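Local coordinates for viral structural protein 4 (Bombyx mori cytoplasmic polyhedrosis virus, PDB 6TZ0) that binds GTP and accompanies the viral RNA-dependent RNA polymerase in the virus particle, probably acting as a nucleotide-hydrolysing cofactor of transcription, at residues F2-L7 with S166-Y171; G17-P22 with F250-G255; H53-K58 with L138-T143; C256-T261 with M269-S274; S374-G379 with P482-V487. All blocks are in the same frame, centred on the assembly; numbering follows the deposited sequence.

Contact 1 (F2-L7 with S166-Y171)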
# COMPACT_ATOMS: atom_id res chain seq x y z
N PHE B 2 28.67 31.77 11.94
CA PHE B 2 28.66 30.33 12.14
C PHE B 2 27.25 29.82 12.35
O PHE B 2 26.33 30.57 12.66
CB PHE B 2 29.53 29.97 13.34
CG PHE B 2 30.98 30.20 13.12
CD1 PHE B 2 31.78 29.21 12.58
CD2 PHE B 2 31.55 31.41 13.42
CE1 PHE B 2 33.11 29.42 12.37
CE2 PHE B 2 32.88 31.63 13.21
CZ PHE B 2 33.67 30.64 12.68
N ALA B 3 27.08 28.51 12.17
CA ALA B 3 25.78 27.90 12.43
C ALA B 3 25.47 27.90 13.92
O ALA B 3 24.30 28.00 14.31
CB ALA B 3 25.76 26.47 11.89
N ILE B 4 26.49 27.78 14.76
CA ILE B 4 26.36 27.84 16.20
C ILE B 4 27.15 29.04 16.68
O ILE B 4 28.32 29.19 16.31
CB ILE B 4 26.85 26.54 16.86
CG1 ILE B 4 26.02 25.36 16.35
CG2 ILE B 4 26.75 26.62 18.36
CD1 ILE B 4 26.63 24.03 16.63
N ASP B 5 26.52 29.88 17.48
CA ASP B 5 27.10 31.15 17.91
C ASP B 5 28.28 30.91 18.84
O ASP B 5 28.10 30.28 19.89
CB ASP B 5 26.01 31.96 18.60
CG ASP B 5 26.37 33.41 18.76
OD1 ASP B 5 27.46 33.83 18.34
OD2 ASP B 5 25.53 34.16 19.31
N PRO B 6 29.49 31.37 18.51
CA PRO B 6 30.63 31.14 19.42
C PRO B 6 30.59 32.00 20.66
O PRO B 6 31.20 31.62 21.66
CB PRO B 6 31.85 31.49 18.55
CG PRO B 6 31.37 31.41 17.16
CD PRO B 6 29.95 31.88 17.21
N LEU B 7 29.90 33.14 20.63
CA LEU B 7 29.83 33.99 21.81
C LEU B 7 28.89 33.42 22.86
O LEU B 7 29.04 33.71 24.05
CB LEU B 7 29.39 35.40 21.42
CG LEU B 7 30.33 36.18 20.51
CD1 LEU B 7 29.70 37.51 20.17
CD2 LEU B 7 31.68 36.38 21.14
N SER B 166 24.45 18.03 14.75
CA SER B 166 23.30 17.75 15.61
C SER B 166 22.91 18.94 16.46
O SER B 166 21.76 19.02 16.89
CB SER B 166 23.60 16.56 16.51
OG SER B 166 24.60 16.89 17.45
N LEU B 167 23.83 19.87 16.70
CA LEU B 167 23.59 21.00 17.57
C LEU B 167 23.23 22.27 16.82
O LEU B 167 23.07 23.32 17.45
CB LEU B 167 24.83 21.25 18.43
CG LEU B 167 25.13 20.11 19.39
CD1 LEU B 167 26.46 20.31 20.07
CD2 LEU B 167 24.02 20.01 20.42
N ILE B 168 23.11 22.20 15.50
CA ILE B 168 22.69 23.38 14.74
C ILE B 168 21.21 23.65 15.00
O ILE B 168 20.42 22.70 15.03
CB ILE B 168 22.97 23.17 13.24
CG1 ILE B 168 24.48 23.07 12.99
CG2 ILE B 168 22.40 24.28 12.40
CD1 ILE B 168 24.84 22.67 11.58
N PRO B 169 20.81 24.90 15.25
CA PRO B 169 19.40 25.21 15.45
C PRO B 169 18.56 24.96 14.21
O PRO B 169 19.07 24.77 13.10
CB PRO B 169 19.42 26.70 15.80
CG PRO B 169 20.76 26.93 16.34
CD PRO B 169 21.67 26.04 15.59
N ASN B 170 17.24 24.97 14.41
CA ASN B 170 16.33 24.61 13.33
C ASN B 170 16.27 25.70 12.26
O ASN B 170 16.23 25.38 11.07
CB ASN B 170 14.93 24.34 13.88
CG ASN B 170 14.85 23.04 14.63
OD1 ASN B 170 15.42 22.03 14.21
ND2 ASN B 170 14.14 23.04 15.75
N TYR B 171 16.27 26.97 12.67
CA TYR B 171 16.18 28.06 11.70
C TYR B 171 17.43 28.17 10.84
O TYR B 171 17.33 28.53 9.65
CB TYR B 171 15.86 29.37 12.42
CG TYR B 171 16.77 29.73 13.58
CD1 TYR B 171 17.96 30.42 13.37
CD2 TYR B 171 16.43 29.38 14.88
CE1 TYR B 171 18.79 30.74 14.42
CE2 TYR B 171 17.26 29.70 15.93
CZ TYR B 171 18.43 30.38 15.70
OH TYR B 171 19.25 30.70 16.75
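Ala3 directs its methyl toward the branched side chain of Ile168. The methyl settles among CG1, CG2 and CD1 of the isoleucine. The nearest of these is CG1, 3.8 Å from Ala3 CB. Ile168 meets the methyl with its flank rather than with its tip alone.

Ile4 arrives differently. Only the end of its side chain turns in to the other segment. CG1 stands opposite the carbonyl carbon (chi1 -60°), and the extended second torsion (164°) carries CD1 over to Leu167. CD1 ends 3.8 Å from Leu167 CB and 3.7 Å from Leu167 O. The two side chains cross at a slant, so one methyl does most of the touching. The same CD1 lies 4.3 Å from Ile168 CG1.

Pro169 adds its CD, 3.5 Å from Ala3 O. Pro169 is also the N-cap residue of helix 170-176. Pro169 CB lies over one face of the Tyr171 ring, 3.7 Å above the plane and displaced toward the rim.

Around the contact, Leu12 of helix 10-15 packs on both Ile4 and Leu167. Ala3 is hydrogen-bonded through its backbone to Ile157, next to Ile158, which touches Ile168. Asn170 OD1 bonds Thr462 OG1 of the polymerase chain.

The chemistry between the two segments is purely van der Waals. The N-terminal tail is therefore fitted by shape to the turn leading into helix 170-176, while its polar backbone atoms find partners such as Ile157 and Tyr13 elsewhere.

Contact 2 (G17-P22 with F250-G255); sequences GLYLRP and FIRYEG
Tyr19 and Phe250 share the one hydrogen bond between these segments. Tyr19 OH donates to Phe250 O at 3.1 Å. The carbonyl oxygen approaches the edge of the phenol ring, near the ring plane. The hydroxyl stands above the carbonyl plane of Phe250, 35° out of it, so it does not use a lone-pair direction. The bond ties a buried phenol to a backbone carbonyl.

Apolar packing comes mainly from Ile251. Its CG2 methyl lies 3.5 Å from Tyr19 CE2, and the two side chains cross at a slant. Ile251 CG1 lies between the backbone N and the carbonyl carbon (chi1 68°), which leaves CG2 beside the N and facing the ring. Ile251 CA also lies 3.4 Å from Tyr19 OH, so the hydroxyl rests against the main chain as well.

Side chain against backbone is the third kind. Gly17 ends helix 10-15 in a Schellman motif with positive phi (87°). Tyr253 reaches it from the opposite segment, with its OH 4.1 Å from Gly17 CA.

The contact joins the loop after helix 10-15 to the loop leading into strand 255-261. Tyr19 is backbone-bonded to Lys203 and its side chain touches Glu14 of helix 10-15. Ile251 is backbone-bonded to Ile228 of strand 226-230, and Phe250 makes a cation-pi contact with Arg240 of helix 236-242.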
# COMPACT_ATOMS: atom_id res chain seq x y z
N GLY B 17 39.15 22.52 20.20
CA GLY B 17 40.47 23.12 20.20
C GLY B 17 40.49 24.56 19.75
O GLY B 17 41.53 25.02 19.27
N LEU B 18 39.39 25.28 19.89
CA LEU B 18 39.23 26.62 19.34
C LEU B 18 38.89 27.57 20.48
O LEU B 18 37.91 27.37 21.19
CB LEU B 18 38.12 26.65 18.28
CG LEU B 18 38.33 26.23 16.83
CD1 LEU B 18 38.62 24.78 16.67
CD2 LEU B 18 37.05 26.53 16.12
N TYR B 19 39.70 28.61 20.64
CA TYR B 19 39.55 29.59 21.70
C TYR B 19 39.33 30.96 21.10
O TYR B 19 40.02 31.33 20.14
CB TYR B 19 40.79 29.60 22.59
CG TYR B 19 40.92 28.38 23.45
CD1 TYR B 19 39.82 27.65 23.83
CD2 TYR B 19 42.16 27.90 23.82
CE1 TYR B 19 39.94 26.53 24.60
CE2 TYR B 19 42.28 26.77 24.60
CZ TYR B 19 41.16 26.09 24.98
OH TYR B 19 41.24 24.96 25.75
N LEU B 20 38.38 31.71 21.65
CA LEU B 20 38.09 33.04 21.13
C LEU B 20 39.24 33.99 21.38
O LEU B 20 39.85 34.00 22.46
CB LEU B 20 36.81 33.60 21.76
CG LEU B 20 35.46 33.06 21.28
CD1 LEU B 20 34.34 33.63 22.12
CD2 LEU B 20 35.25 33.41 19.83
N ARG B 21 39.56 34.77 20.37
CA ARG B 21 40.57 35.80 20.48
C ARG B 21 40.01 36.95 21.31
O ARG B 21 38.85 37.33 21.10
CB ARG B 21 40.97 36.24 19.07
CG ARG B 21 42.15 37.17 18.98
CD ARG B 21 42.57 37.34 17.55
NE ARG B 21 43.11 36.11 17.01
CZ ARG B 21 43.43 35.93 15.73
NH1 ARG B 21 43.25 36.92 14.87
NH2 ARG B 21 43.91 34.77 15.32
N PRO B 22 40.76 37.50 22.26
CA PRO B 22 40.17 38.44 23.23
C PRO B 22 39.82 39.78 22.61
O PRO B 22 40.29 40.15 21.53
CB PRO B 22 41.26 38.59 24.29
CG PRO B 22 42.51 38.28 23.57
CD PRO B 22 42.17 37.21 22.59
N PHE B 250 45.92 26.41 27.44
CA PHE B 250 46.27 25.12 26.86
C PHE B 250 45.00 24.46 26.37
O PHE B 250 43.98 24.45 27.07
CB PHE B 250 46.96 24.17 27.86
CG PHE B 250 48.35 24.58 28.31
CD1 PHE B 250 48.92 25.80 27.97
CD2 PHE B 250 49.13 23.67 29.00
CE1 PHE B 250 50.19 26.13 28.38
CE2 PHE B 250 50.41 23.99 29.40
CZ PHE B 250 50.94 25.22 29.08
N ILE B 251 45.04 23.88 25.18
CA ILE B 251 43.88 23.15 24.69
C ILE B 251 43.89 21.76 25.32
O ILE B 251 44.95 21.19 25.62
CB ILE B 251 43.85 23.09 23.15
CG1 ILE B 251 44.97 22.24 22.57
CG2 ILE B 251 44.04 24.47 22.56
CD1 ILE B 251 44.83 22.08 21.09
N ARG B 252 42.70 21.23 25.58
CA ARG B 252 42.55 20.02 26.38
C ARG B 252 41.82 18.96 25.57
O ARG B 252 40.68 19.17 25.14
CB ARG B 252 41.79 20.32 27.67
CG ARG B 252 42.57 21.19 28.63
CD ARG B 252 41.88 21.29 29.97
NE ARG B 252 40.57 21.91 29.86
CZ ARG B 252 40.35 23.22 29.91
NH1 ARG B 252 41.37 24.05 30.07
NH2 ARG B 252 39.12 23.69 29.80
N TYR B 253 42.48 17.82 25.38
CA TYR B 253 41.88 16.67 24.73
C TYR B 253 41.83 15.51 25.71
O TYR B 253 42.68 15.38 26.59
CB TYR B 253 42.66 16.25 23.50
CG TYR B 253 42.67 17.25 22.39
CD1 TYR B 253 41.50 17.59 21.72
CD2 TYR B 253 43.86 17.78 21.93
CE1 TYR B 253 41.51 18.48 20.68
CE2 TYR B 253 43.88 18.66 20.89
CZ TYR B 253 42.71 19.01 20.26
OH TYR B 253 42.74 19.90 19.22
N GLU B 254 40.83 14.65 25.53
CA GLU B 254 40.57 13.61 26.51
C GLU B 254 40.86 12.21 26.01
O GLU B 254 40.91 11.29 26.83
CB GLU B 254 39.12 13.69 26.98
CG GLU B 254 38.74 15.02 27.61
CD GLU B 254 39.46 15.29 28.91
OE1 GLU B 254 39.76 14.32 29.64
OE2 GLU B 254 39.73 16.47 29.21
N GLY B 255 41.04 12.01 24.71
CA GLY B 255 41.32 10.71 24.15
C GLY B 255 42.77 10.56 23.73
O GLY B 255 43.65 11.32 24.14

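Contact 3 (H53-K58 with L138-T143); sequences HSMLAK and LTEMST
The carboxylate of Glu140 is the flat group of this contact. Met55 lies over one of its faces, with SD 3.3 Å from Glu140 OE2. Lys58 comes in at the OE2 end, a little out of the plane and on the same side as the sulfur. NZ and OE2 form a salt bridge with a hydrogen bond. It is modelled at 2.5 Å from Lys58 NZ to Glu140 OE2, a length too short to be taken literally at this resolution. OE1 stays 3.9 Å from Lys58 NZ, so the lysine grips one oxygen rather than straddling both.

Glu140 is fully extended and crosses Lys58 at about a right angle. The lysine bends at chi3 (75°), which brings NZ round to the carboxylate.

Beside the salt bridge, Met141 reaches back to the opposite helix. Its CE methyl sits between Met55 CG and Leu56 CD2, 3.7 Å from each. The two methionines slide past each other in opposite directions. Both chains are bent at chi2 and chi3, and their ends lie between the two helices.

The two helix pieces run antiparallel, at 176°, with axes 11.1 Å apart. Helix 70-79 adds Ile77 against Leu56 and Met76 against Met141. This is the packing of a small helical bundle, with an apolar inside and a salt bridge on its more exposed side.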
# COMPACT_ATOMS: atom_id res chain seq x y z
N HIS B 53 21.76 35.95 15.06
CA HIS B 53 21.26 34.73 15.69
C HIS B 53 20.12 35.01 16.66
O HIS B 53 19.11 34.28 16.67
CB HIS B 53 22.36 33.99 16.43
CG HIS B 53 23.30 33.23 15.56
ND1 HIS B 53 24.46 33.76 15.06
CD2 HIS B 53 23.26 31.95 15.12
CE1 HIS B 53 25.09 32.85 14.34
NE2 HIS B 53 24.37 31.74 14.35
N SER B 54 20.26 36.05 17.47
CA SER B 54 19.21 36.39 18.43
C SER B 54 17.92 36.82 17.73
O SER B 54 16.82 36.39 18.10
CB SER B 54 19.69 37.50 19.35
OG SER B 54 20.84 37.10 20.07
N MET B 55 18.06 37.64 16.68
CA MET B 55 16.90 38.09 15.91
C MET B 55 16.20 36.93 15.21
O MET B 55 14.97 36.87 15.18
CB MET B 55 17.34 39.15 14.91
CG MET B 55 16.24 39.79 14.09
SD MET B 55 15.12 40.81 15.03
CE MET B 55 16.15 42.23 15.33
N LEU B 56 16.98 35.99 14.67
CA LEU B 56 16.40 34.83 13.99
C LEU B 56 15.66 33.92 14.95
O LEU B 56 14.60 33.39 14.61
CB LEU B 56 17.48 34.05 13.26
CG LEU B 56 17.95 34.60 11.92
CD1 LEU B 56 19.11 33.79 11.42
CD2 LEU B 56 16.81 34.50 10.95
N ALA B 57 16.21 33.72 16.16
CA ALA B 57 15.51 32.90 17.15
C ALA B 57 14.21 33.56 17.59
O ALA B 57 13.19 32.88 17.76
CB ALA B 57 16.42 32.64 18.34
N LYS B 58 14.22 34.90 17.74
CA LYS B 58 13.00 35.62 18.10
C LYS B 58 11.94 35.50 17.01
O LYS B 58 10.76 35.28 17.31
CB LYS B 58 13.31 37.09 18.37
CG LYS B 58 12.09 37.89 18.75
CD LYS B 58 12.42 39.34 19.05
CE LYS B 58 12.71 40.10 17.77
NZ LYS B 58 12.90 41.56 18.02
N LEU B 138 10.65 40.91 8.31
CA LEU B 138 11.65 41.21 7.29
C LEU B 138 12.08 42.67 7.34
O LEU B 138 13.25 42.96 7.08
CB LEU B 138 11.12 40.84 5.91
CG LEU B 138 10.93 39.35 5.65
CD1 LEU B 138 10.27 39.11 4.32
CD2 LEU B 138 12.25 38.62 5.71
N THR B 139 11.18 43.59 7.70
CA THR B 139 11.59 44.98 7.89
C THR B 139 12.50 45.13 9.09
O THR B 139 13.45 45.93 9.05
CB THR B 139 10.38 45.89 8.05
OG1 THR B 139 9.53 45.41 9.10
CG2 THR B 139 9.61 46.02 6.76
N GLU B 140 12.23 44.40 10.17
CA GLU B 140 13.09 44.47 11.35
C GLU B 140 14.48 43.92 11.06
O GLU B 140 15.50 44.54 11.42
CB GLU B 140 12.42 43.71 12.49
CG GLU B 140 13.14 43.77 13.81
CD GLU B 140 12.36 43.09 14.91
OE1 GLU B 140 11.25 42.60 14.63
OE2 GLU B 140 12.86 43.03 16.05
N MET B 141 14.55 42.77 10.37
CA MET B 141 15.83 42.22 9.95
C MET B 141 16.54 43.13 8.95
O MET B 141 17.78 43.23 8.97
CB MET B 141 15.62 40.82 9.36
CG MET B 141 16.90 40.11 8.94
SD MET B 141 17.99 39.68 10.30
CE MET B 141 17.17 38.22 10.91
N SER B 142 15.79 43.83 8.10
CA SER B 142 16.39 44.75 7.14
C SER B 142 17.01 45.95 7.83
O SER B 142 18.12 46.36 7.48
CB SER B 142 15.33 45.19 6.13
OG SER B 142 15.87 46.12 5.21
N THR B 143 16.32 46.53 8.82
CA THR B 143 16.91 47.65 9.55
C THR B 143 18.08 47.21 10.40
O THR B 143 18.97 48.02 10.69
CB THR B 143 15.86 48.34 10.42
OG1 THR B 143 15.32 47.42 11.37
CG2 THR B 143 14.75 48.91 9.57

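Contact 4 (C256-T261 with M269-S274); sequences CLITWT and MMVNLS
Cys256 and Val271 start the pairing of this beta hairpin as an antiparallel hydrogen-bonded pair, with Cys256 N to Val271 O at 2.9 Å. Ile258 and Met269 pair likewise, and Leu257 with Met270 is the non-hydrogen-bonded pair between them.

The bumps alternate between the two faces. On one face Ile258 serves two neighbours. Its CD1 fits against Val271 CG2 at 3.9 Å, while its CG2 lies 3.4 Å above one face of the Trp260 ring, toward the rim. Met269 fills the angle at the edge of the same indole. Its CB is 3.7 Å from Trp260 NE1, in the ring plane. Extended first and second torsions (-177° and -175°) carry SD along the indole, 4.9 Å from the centroid of the five-membered ring, an oblique Met-aromatic contact. The bend at chi3 (-73°) then turns CE toward Trp260 NE1. Cys256, on this face too, sets SG into the bend of the second segment, 3.6 Å from Ser274 C.

On the other face Leu257 CD1 only brushes Met270 CG, at 4.2 Å.

Leu293 of helix 290-296 packs on Ile258, Trp260 and Met269. Strand 313-319 bonds the other edge of strand 255-261, and Met270 is backbone-bonded to Val298 of strand 297-299.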
# COMPACT_ATOMS: atom_id res chain seq x y z
N CYS B 256 43.01 9.55 22.90
CA CYS B 256 44.34 9.28 22.38
C CYS B 256 44.27 8.95 20.90
O CYS B 256 43.24 8.53 20.38
CB CYS B 256 45.02 8.11 23.11
SG CYS B 256 45.49 8.47 24.79
N LEU B 257 45.39 9.17 20.22
CA LEU B 257 45.58 8.70 18.86
C LEU B 257 46.90 7.96 18.81
O LEU B 257 47.94 8.52 19.17
CB LEU B 257 45.54 9.86 17.87
CG LEU B 257 45.53 9.51 16.38
CD1 LEU B 257 44.59 10.42 15.68
CD2 LEU B 257 46.91 9.72 15.80
N ILE B 258 46.86 6.71 18.38
CA ILE B 258 48.01 5.83 18.37
C ILE B 258 48.34 5.50 16.92
O ILE B 258 47.43 5.26 16.12
CB ILE B 258 47.73 4.55 19.18
CG1 ILE B 258 47.22 4.91 20.56
CG2 ILE B 258 48.98 3.73 19.33
CD1 ILE B 258 46.64 3.75 21.31
N THR B 259 49.62 5.51 16.57
CA THR B 259 50.07 4.98 15.29
C THR B 259 50.87 3.71 15.53
O THR B 259 51.75 3.68 16.39
CB THR B 259 50.92 6.00 14.52
OG1 THR B 259 52.08 6.33 15.28
CG2 THR B 259 50.12 7.25 14.23
N TRP B 260 50.54 2.67 14.79
CA TRP B 260 51.05 1.33 15.00
C TRP B 260 51.94 0.93 13.84
O TRP B 260 52.11 1.66 12.87
CB TRP B 260 49.90 0.33 15.14
CG TRP B 260 49.02 0.54 16.31
CD1 TRP B 260 47.91 1.31 16.35
CD2 TRP B 260 49.13 -0.09 17.58
NE1 TRP B 260 47.33 1.24 17.59
CE2 TRP B 260 48.07 0.38 18.37
CE3 TRP B 260 50.04 -0.99 18.14
CZ2 TRP B 260 47.88 -0.02 19.68
CZ3 TRP B 260 49.85 -1.39 19.44
CH2 TRP B 260 48.78 -0.90 20.20
N THR B 261 52.50 -0.27 13.92
CA THR B 261 53.19 -0.89 12.80
C THR B 261 52.26 -1.93 12.19
O THR B 261 51.65 -2.72 12.91
CB THR B 261 54.50 -1.54 13.25
OG1 THR B 261 54.22 -2.60 14.16
CG2 THR B 261 55.37 -0.53 13.94
N MET B 269 44.88 4.65 15.15
CA MET B 269 43.78 4.21 16.00
C MET B 269 43.36 5.32 16.96
O MET B 269 44.19 5.82 17.72
CB MET B 269 44.18 2.98 16.81
CG MET B 269 43.08 2.41 17.67
SD MET B 269 43.66 1.06 18.69
CE MET B 269 43.84 -0.23 17.47
N MET B 270 42.09 5.69 16.93
CA MET B 270 41.51 6.64 17.87
C MET B 270 40.92 5.89 19.05
O MET B 270 40.18 4.93 18.87
CB MET B 270 40.44 7.50 17.20
CG MET B 270 40.97 8.39 16.11
SD MET B 270 39.67 9.27 15.23
CE MET B 270 39.20 10.48 16.44
N VAL B 271 41.27 6.32 20.27
CA VAL B 271 40.88 5.64 21.50
C VAL B 271 40.22 6.65 22.43
O VAL B 271 40.70 7.78 22.56
CB VAL B 271 42.11 4.97 22.18
CG1 VAL B 271 41.74 4.32 23.50
CG2 VAL B 271 42.73 3.94 21.29
N ASN B 272 39.12 6.24 23.07
CA ASN B 272 38.39 7.09 24.01
C ASN B 272 38.89 6.96 25.44
O ASN B 272 38.09 7.08 26.37
CB ASN B 272 36.90 6.77 23.97
CG ASN B 272 36.25 7.23 22.71
OD1 ASN B 272 35.79 6.44 21.91
ND2 ASN B 272 36.18 8.53 22.54
N LEU B 273 40.17 6.70 25.63
CA LEU B 273 40.76 6.74 26.96
C LEU B 273 41.90 7.74 26.96
O LEU B 273 42.48 8.05 25.92
CB LEU B 273 41.26 5.37 27.39
CG LEU B 273 40.22 4.27 27.61
CD1 LEU B 273 40.92 2.99 27.97
CD2 LEU B 273 39.23 4.67 28.67
N SER B 274 42.22 8.24 28.15
CA SER B 274 43.36 9.11 28.33
C SER B 274 44.65 8.30 28.27
O SER B 274 44.66 7.07 28.36
CB SER B 274 43.27 9.85 29.66
OG SER B 274 44.43 10.61 29.89

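Contact 5 (S374-G379 with P482-V487)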
# COMPACT_ATOMS: atom_id res chain seq x y z
N SER B 374 20.46 -3.07 34.71
CA SER B 374 19.06 -3.38 34.51
C SER B 374 18.43 -4.10 35.69
O SER B 374 17.26 -3.85 36.01
CB SER B 374 18.89 -4.24 33.26
OG SER B 374 17.54 -4.63 33.09
N GLY B 375 19.17 -4.99 36.35
CA GLY B 375 18.61 -5.78 37.42
C GLY B 375 17.97 -7.07 36.98
O GLY B 375 17.32 -7.73 37.81
N GLN B 376 18.12 -7.46 35.73
CA GLN B 376 17.52 -8.67 35.19
C GLN B 376 18.61 -9.62 34.74
O GLN B 376 19.79 -9.28 34.69
CB GLN B 376 16.58 -8.34 34.03
CG GLN B 376 15.45 -7.41 34.41
CD GLN B 376 14.48 -7.17 33.26
OE1 GLN B 376 14.62 -7.75 32.19
NE2 GLN B 376 13.53 -6.28 33.48
N VAL B 377 18.20 -10.84 34.42
CA VAL B 377 19.12 -11.86 33.93
C VAL B 377 19.21 -11.74 32.41
O VAL B 377 18.19 -11.74 31.72
CB VAL B 377 18.64 -13.26 34.34
CG1 VAL B 377 19.51 -14.34 33.73
CG2 VAL B 377 18.63 -13.39 35.85
N VAL B 378 20.44 -11.65 31.90
CA VAL B 378 20.69 -11.53 30.47
C VAL B 378 21.35 -12.81 29.99
O VAL B 378 22.38 -13.22 30.53
CB VAL B 378 21.57 -10.31 30.15
CG1 VAL B 378 21.89 -10.28 28.67
CG2 VAL B 378 20.88 -9.03 30.57
N GLY B 379 20.75 -13.45 28.99
CA GLY B 379 21.36 -14.60 28.36
C GLY B 379 22.19 -14.22 27.15
O GLY B 379 21.91 -13.24 26.47
N PRO B 482 16.28 -17.12 29.94
CA PRO B 482 16.12 -15.76 30.44
C PRO B 482 15.30 -14.90 29.49
O PRO B 482 15.13 -15.21 28.31
CB PRO B 482 17.56 -15.25 30.55
CG PRO B 482 18.36 -16.46 30.69
CD PRO B 482 17.70 -17.49 29.85
N ARG B 483 14.78 -13.80 30.04
CA ARG B 483 13.88 -12.94 29.30
C ARG B 483 14.62 -12.16 28.21
O ARG B 483 14.14 -12.05 27.07
CB ARG B 483 13.18 -11.98 30.25
CG ARG B 483 12.30 -10.99 29.55
CD ARG B 483 11.65 -10.02 30.49
NE ARG B 483 10.89 -9.04 29.73
CZ ARG B 483 11.40 -7.91 29.27
NH1 ARG B 483 12.66 -7.60 29.51
NH2 ARG B 483 10.64 -7.07 28.58
N THR B 484 15.78 -11.61 28.54
CA THR B 484 16.56 -10.82 27.60
C THR B 484 17.72 -11.66 27.09
O THR B 484 18.57 -12.08 27.88
CB THR B 484 17.07 -9.53 28.25
OG1 THR B 484 17.92 -9.86 29.34
CG2 THR B 484 15.91 -8.72 28.79
N LEU B 485 17.74 -11.90 25.79
CA LEU B 485 18.81 -12.66 25.14
C LEU B 485 19.65 -11.76 24.24
O LEU B 485 19.17 -10.76 23.70
CB LEU B 485 18.25 -13.80 24.28
CG LEU B 485 17.64 -15.03 24.94
CD1 LEU B 485 17.03 -15.91 23.87
CD2 LEU B 485 18.70 -15.79 25.71
N ILE B 486 20.91 -12.14 24.10
CA ILE B 486 21.82 -11.53 23.14
C ILE B 486 22.37 -12.67 22.29
O ILE B 486 23.11 -13.52 22.79
CB ILE B 486 22.95 -10.75 23.81
CG1 ILE B 486 22.39 -9.54 24.54
CG2 ILE B 486 23.97 -10.31 22.78
CD1 ILE B 486 23.38 -8.88 25.43
N VAL B 487 22.00 -12.69 21.02
CA VAL B 487 22.32 -13.79 20.12
C VAL B 487 23.25 -13.26 19.03
O VAL B 487 23.01 -12.19 18.47
CB VAL B 487 21.05 -14.39 19.50
CG1 VAL B 487 21.38 -15.52 18.56
CG2 VAL B 487 20.11 -14.87 20.60
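Strands 378-381 and 484-489 run parallel here, and Gly379 spans Leu485 with two backbone bonds, Gly379 N to Thr484 O and Ile486 N to Gly379 O, each 2.8 Å long.

Thr484 adds a third bond just before the strand pairing. Its OG1 donates to Val377 O at 3.0 Å, with the hydroxyl tilted 34° from the carbonyl plane. OG1 sits between the backbone N and the carbonyl carbon, the crowded position (chi1 62°), and from there it faces the first segment. Val378 CG2 rests 3.3 Å from Thr484 OG1. The other branch of Val378, CG1, meets Ile486 CD1 at 3.8 Å.

The parallel sheet is consistent with a P-loop nucleotide-binding fold. The order across it is 378-381, 484-489, 347-353, 504-507 and 543-545, so the contact joins the edge strand 378-381 to its neighbour. Strand 347-353 leads through the P-loop into helix 359-374, whose first residues Lys359 and Thr360 bind GTP. The side chain of Ile486 is about 9 Å from that of Lys359 and about 9 Å from that of Thr360. Val378 packs on the same helix.

Gly379 has no side chain, and Leu485 lays CD2 3.9 Å from Gly379 CA. Val377 CG1 lies 3.8 Å from Pro482 CB, and the two side chains cross at a slant.

Gln376 and Arg483 meet at the outer end. Arg483 NH1 makes only a weak bond to Gln376 OE1, bent to 129° at the hydrogen. The amide and guanidinium planes stand almost perpendicular. The firmer hold on Arg483 comes from the carbonyls of Val344 and Val339.

In the fold
Contacts 1, 2 and 4 are buried, and contacts 3 and 5 are partly so. Contacts 1 and 3 share a neighbourhood: Phe2 O makes a weak hydrogen bond to His53 NE2, and Tyr171 packs on Leu56. Leu20 brings contact 2 against Pro6 and Leu7 of contact 1. Contact 2 leads directly into the strand of contact 4. Contact 1 sets the N-terminal tail on a turn before a helix, through methyl packing. Contact 2 joins loop to loop, with a single phenol bond. Contact 3 sets helix on helix and carries a salt bridge. Contacts 4 and 5 are backbone-bonded, in an antiparallel and a parallel sheet. Contact 5 lies nearest the GTP sites, with its centre 54 Å from that of contact 3.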